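Local coordinates for Tat-secreted protein Rv2525c (Mycobacterium tuberculosis, PDB 4PMR), which may act as a peptidoglycan hydrolase with glycosidase activity, and in vitro cleaves p-nitrophenyl esters, preferring the butyrate, at residues Ser72-Leu77 with Ile109-Ser114. Numbering follows the deposited sequence.
Sequences STADWL and IDDNPS
A chi1 of 56° sets CG of Trp76 between its backbone N and carbonyl carbon, and the indole extends toward 109-114 with its NE1 edge directed at Asp111, whose CG, turned away from the carbonyl carbon (chi1 -79°), carries the carboxylate to meet it. Trp76 NE1 donates to Asp111 OD2 over 3.0 Å. The bond is somewhat bent, 150° at the hydrogen, and reaches the oxygen from above the carboxylate plane, which stands nearly perpendicular to the ring. Tryptophan suits this place because it is buried here and brings a large apolar surface, yet carries one N-H that needs an acceptor, which the aspartate supplies. Ala74, small enough to fit beside the same oxygen, brings its CB to 3.3 Å from Asp111 OD2. Ile109 crosses the indole at about a right angle: both its branches touch the pyrrole part, CD1 lying 3.8 Å from Trp76 CD1 and CG2 making an off-centre CH-pi contact, 4.3 Å from the centroid of the five-membered ring. At the benzo end Pro113 CB approaches Trp76 CH2 at 4.3 Å; its rigid ring adds apolar surface just before Ser114, the N-cap of helix 115-133. Leu77 CD2 packs over one face of the indole, offset toward the rim. In the TIM-barrel-like fold both segments are beta-alpha loops: 72-77 leads from strand 61-66 to helix 79-96, while segment 109-114 leads from the neighbouring parallel strand 105-108 to helix 115-133, whose Ile122 and Tyr125 also pack against Trp76.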
# COMPACT_ATOMS: atom_id res chain seq x y z
N SER A 72 -15.42 -8.91 -3.23
CA SER A 72 -16.30 -8.50 -4.33
C SER A 72 -16.57 -6.98 -4.38
O SER A 72 -17.36 -6.55 -5.24
CB SER A 72 -17.61 -9.27 -4.30
OG SER A 72 -17.33 -10.57 -4.79
N THR A 73 -15.91 -6.19 -3.50
CA THR A 73 -15.94 -4.73 -3.56
C THR A 73 -14.53 -4.20 -3.78
O THR A 73 -14.31 -3.00 -3.62
CB THR A 73 -16.62 -4.07 -2.37
OG1 THR A 73 -15.89 -4.34 -1.17
CG2 THR A 73 -18.10 -4.43 -2.28
N ALA A 74 -13.60 -5.07 -4.25
CA ALA A 74 -12.23 -4.65 -4.56
C ALA A 74 -12.25 -3.39 -5.42
O ALA A 74 -13.03 -3.30 -6.37
CB ALA A 74 -11.48 -5.77 -5.27
N ASP A 75 -11.42 -2.41 -5.07
CA ASP A 75 -11.41 -1.10 -5.72
C ASP A 75 -11.29 -1.16 -7.24
O ASP A 75 -11.90 -0.35 -7.93
CB ASP A 75 -10.24 -0.27 -5.16
CG ASP A 75 -10.31 -0.01 -3.67
OD1 ASP A 75 -11.45 0.06 -3.13
OD2 ASP A 75 -9.24 0.12 -3.04
N TRP A 76 -10.53 -2.12 -7.76
CA TRP A 76 -10.20 -2.22 -9.19
C TRP A 76 -11.34 -2.78 -10.06
O TRP A 76 -11.28 -2.68 -11.29
CB TRP A 76 -8.91 -3.03 -9.40
CG TRP A 76 -8.96 -4.40 -8.79
CD1 TRP A 76 -8.50 -4.77 -7.56
CD2 TRP A 76 -9.48 -5.58 -9.40
NE1 TRP A 76 -8.72 -6.11 -7.36
CE2 TRP A 76 -9.30 -6.64 -8.48
CE3 TRP A 76 -10.06 -5.86 -10.65
CZ2 TRP A 76 -9.71 -7.96 -8.76
CZ3 TRP A 76 -10.44 -7.17 -10.94
CH2 TRP A 76 -10.29 -8.20 -9.99
N LEU A 77 -12.39 -3.32 -9.44
CA LEU A 77 -13.50 -3.89 -10.20
C LEU A 77 -14.14 -2.87 -11.14
O LEU A 77 -14.47 -3.22 -12.26
CB LEU A 77 -14.53 -4.53 -9.26
CG LEU A 77 -14.00 -5.75 -8.51
CD1 LEU A 77 -14.93 -6.13 -7.36
CD2 LEU A 77 -13.79 -6.93 -9.48
N ILE A 109 -4.16 -4.14 -5.00
CA ILE A 109 -4.76 -5.25 -5.72
C ILE A 109 -4.70 -6.40 -4.72
O ILE A 109 -3.84 -7.27 -4.82
CB ILE A 109 -4.08 -5.60 -7.09
CG1 ILE A 109 -3.79 -4.30 -7.96
CG2 ILE A 109 -4.90 -6.69 -7.85
CD1 ILE A 109 -5.03 -3.36 -8.34
N ASP A 110 -5.55 -6.33 -3.68
CA ASP A 110 -5.58 -7.33 -2.60
C ASP A 110 -6.39 -8.52 -3.09
O ASP A 110 -7.45 -8.82 -2.56
CB ASP A 110 -6.17 -6.69 -1.32
CG ASP A 110 -6.39 -7.65 -0.16
OD1 ASP A 110 -5.66 -8.67 -0.08
OD2 ASP A 110 -7.35 -7.43 0.61
N ASP A 111 -5.87 -9.18 -4.15
CA ASP A 111 -6.54 -10.25 -4.88
C ASP A 111 -5.56 -11.12 -5.64
O ASP A 111 -4.37 -10.78 -5.73
CB ASP A 111 -7.53 -9.63 -5.90
CG ASP A 111 -8.84 -9.18 -5.27
OD1 ASP A 111 -9.64 -10.06 -4.88
OD2 ASP A 111 -9.01 -7.97 -5.06
N ASN A 112 -6.07 -12.20 -6.22
CA ASN A 112 -5.34 -13.14 -7.07
C ASN A 112 -6.06 -13.14 -8.43
O ASN A 112 -6.79 -14.07 -8.75
CB ASN A 112 -5.28 -14.53 -6.42
CG ASN A 112 -4.40 -15.48 -7.18
OD1 ASN A 112 -3.63 -15.07 -8.06
ND2 ASN A 112 -4.51 -16.77 -6.89
N PRO A 113 -5.98 -12.03 -9.21
CA PRO A 113 -6.81 -11.94 -10.42
C PRO A 113 -6.32 -12.80 -11.57
O PRO A 113 -5.14 -13.14 -11.66
CB PRO A 113 -6.72 -10.46 -10.79
CG PRO A 113 -5.33 -10.08 -10.32
CD PRO A 113 -5.22 -10.77 -9.00
N SER A 114 -7.25 -13.11 -12.48
CA SER A 114 -6.93 -13.76 -13.74
C SER A 114 -6.29 -12.71 -14.66
O SER A 114 -6.41 -11.49 -14.41
CB SER A 114 -8.19 -14.35 -14.37
OG SER A 114 -9.01 -13.29 -14.86